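Local coordinates for protein pyruvate kinase (PDB 6QXL) that probably catalyses the last step of glycolysis, transferring a phosphoryl group from phosphoenolpyruvate to ADP to yield pyruvate and ATP, at residues A220-A225 with D242-A247. Numbering follows the deposited sequence.
Sequences AKIERA and DAVMVA. With MG (magnesium ion), chain N.
The Glu-223 carboxylate carries the methyl of Ala-247 obliquely above one of its faces, although the spacing is doubtful because Ala-247 CB is modelled too close to Glu-223 CG; the magnesium ion is bound through OE2. The modelled OE2-to-magnesium distance of 1.6 Å is too short to be taken literally. The other oxygen, OE1, receives a weak hydrogen bond from Phe-195 N, and Asp-250 is the second protein ligand of the metal. Behind this site, strands 217-222 and 243-247 run parallel as neighbours in the closed eight-stranded (βα)8 barrel, linked by helix 231-239 in a beta-alpha-beta unit. Three backbone bonds of 2.8 to 2.9 Å join them: Ala-220 N to Ala-243 O, Met-245 N to Ala-220 O and Ile-222 N to Met-245 O. The last is the straightest, at 169° about the hydrogen. Ala-220 O also takes a CA-H contact from Val-244. From Ile-222 on, the strands stand farther apart, and Glu-223 reaches the metal from the C-terminal end of its strand, where TIM barrels place their active sites. On one side of the sheet Lys-221 and Met-245 lie alongside each other, pointing the same way, the lysine CG 3.9 Å from the sulfur SD. Lys-221 CE lies 4.1 Å from Met-245 SD, and the bend at chi3 (67°) turns the chain's end toward the metal site. NZ forms a salt bridge with Asp-68 and hydrogen bonds with Ser-194 and a malonate ion, probably from the crystallisation liquor. Ala-220, Ile-222 and Val-244 occupy the other side, where helix 260-273 packs against Ile-222 and Val-244 through Ile-267.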
loop_
_atom_site.group_PDB
_atom_site.type_symbol
_atom_site.label_atom_id
_atom_site.label_comp_id
_atom_site.label_asym_id
_atom_site.label_seq_id
_atom_site.Cartn_x
_atom_site.Cartn_y
_atom_site.Cartn_z
ATOM N N ALA A 220 -5.692 -30.239 15.102
ATOM C CA ALA A 220 -6.998 -29.813 15.600
ATOM C C ALA A 220 -7.978 -29.661 14.466
ATOM O O ALA A 220 -7.772 -28.854 13.568
ATOM C CB ALA A 220 -6.899 -28.507 16.371
ATOM N N LYS A 221 -9.048 -30.439 14.498
ATOM C CA LYS A 221 -10.115 -30.308 13.516
ATOM C C LYS A 221 -11.076 -29.224 13.954
ATOM O O LYS A 221 -11.675 -29.326 15.002
ATOM C CB LYS A 221 -10.822 -31.637 13.344
ATOM C CG LYS A 221 -9.924 -32.687 12.711
ATOM C CD LYS A 221 -10.490 -34.077 12.854
ATOM C CE LYS A 221 -11.770 -34.264 12.049
ATOM N NZ LYS A 221 -12.198 -35.675 12.020
ATOM N N ILE A 222 -11.214 -28.183 13.146
ATOM C CA ILE A 222 -12.098 -27.066 13.464
ATOM C C ILE A 222 -13.498 -27.424 12.946
ATOM O O ILE A 222 -13.782 -27.269 11.780
ATOM C CB ILE A 222 -11.595 -25.751 12.842
ATOM C CG1 ILE A 222 -10.095 -25.544 13.106
ATOM C CG2 ILE A 222 -12.390 -24.574 13.358
ATOM C CD1 ILE A 222 -9.677 -25.705 14.532
ATOM N N GLU A 223 -14.316 -28.015 13.811
ATOM C CA GLU A 223 -15.663 -28.474 13.534
ATOM C C GLU A 223 -16.741 -27.956 14.494
ATOM O O GLU A 223 -17.862 -28.309 14.355
ATOM C CB GLU A 223 -15.714 -30.006 13.650
ATOM C CG GLU A 223 -14.953 -30.826 12.632
ATOM C CD GLU A 223 -15.036 -32.333 12.827
ATOM O OE1 GLU A 223 -14.587 -32.790 13.859
ATOM O OE2 GLU A 223 -15.514 -33.071 11.937
ATOM N N ARG A 224 -16.411 -27.157 15.483
ATOM C CA ARG A 224 -17.393 -26.732 16.484
ATOM C C ARG A 224 -17.662 -25.271 16.390
ATOM O O ARG A 224 -16.737 -24.493 16.209
ATOM C CB ARG A 224 -16.953 -27.070 17.914
ATOM C CG ARG A 224 -17.163 -28.500 18.239
ATOM C CD ARG A 224 -18.498 -28.923 18.813
ATOM N NE ARG A 224 -18.393 -30.127 19.554
ATOM C CZ ARG A 224 -19.216 -31.192 19.441
ATOM N NH1 ARG A 224 -20.242 -31.172 18.593
ATOM N NH2 ARG A 224 -19.022 -32.282 20.178
ATOM N N ALA A 225 -18.902 -24.862 16.528
ATOM C CA ALA A 225 -19.241 -23.444 16.559
ATOM C C ALA A 225 -18.431 -22.653 17.561
ATOM O O ALA A 225 -17.999 -21.536 17.282
ATOM C CB ALA A 225 -20.730 -23.250 16.785
ATOM N N ASP A 242 -0.274 -28.486 16.433
ATOM C CA ASP A 242 0.776 -28.403 15.448
ATOM C C ASP A 242 0.208 -28.145 14.075
ATOM O O ASP A 242 0.894 -27.603 13.205
ATOM C CB ASP A 242 1.588 -29.695 15.453
ATOM C CG ASP A 242 2.101 -30.039 16.832
ATOM O OD1 ASP A 242 2.791 -29.204 17.443
ATOM O OD2 ASP A 242 1.780 -31.120 17.333
ATOM N N ALA A 243 -1.048 -28.546 13.866
ATOM C CA ALA A 243 -1.719 -28.371 12.593
ATOM C C ALA A 243 -3.204 -28.265 12.836
ATOM O O ALA A 243 -3.688 -28.644 13.906
ATOM C CB ALA A 243 -1.402 -29.531 11.682
ATOM N N VAL A 244 -3.915 -27.707 11.862
ATOM C CA VAL A 244 -5.363 -27.611 11.935
ATOM C C VAL A 244 -5.985 -28.079 10.647
ATOM O O VAL A 244 -5.352 -28.047 9.594
ATOM C CB VAL A 244 -5.869 -26.188 12.259
ATOM C CG1 VAL A 244 -5.284 -25.690 13.566
ATOM C CG2 VAL A 244 -5.541 -25.230 11.147
ATOM N N MET A 245 -7.231 -28.525 10.744
ATOM C CA MET A 245 -7.996 -28.989 9.597
ATOM C C MET A 245 -9.291 -28.187 9.522
ATOM O O MET A 245 -10.027 -28.098 10.500
ATOM C CB MET A 245 -8.312 -30.472 9.739
ATOM C CG MET A 245 -9.097 -31.048 8.579
ATOM S SD MET A 245 -9.710 -32.687 8.824
ATOM C CE MET A 245 -8.173 -33.647 8.707
ATOM N N VAL A 246 -9.582 -27.650 8.350
ATOM C CA VAL A 246 -10.856 -27.008 8.088
ATOM C C VAL A 246 -11.835 -28.117 7.737
ATOM O O VAL A 246 -11.883 -28.588 6.608
ATOM C CB VAL A 246 -10.764 -25.947 6.974
ATOM C CG1 VAL A 246 -12.071 -25.188 6.849
ATOM C CG2 VAL A 246 -9.642 -24.963 7.266
ATOM N N ALA A 247 -12.588 -28.542 8.740
ATOM C CA ALA A 247 -13.423 -29.731 8.621
ATOM C C ALA A 247 -14.827 -29.293 8.213
ATOM O O ALA A 247 -15.730 -29.137 9.050
ATOM C CB ALA A 247 -13.450 -30.479 9.934
HETATM MG MG MG N . -15.943 -34.194 10.854
HETATM O O HOH W 1 -17.539 -35.895 9.755
#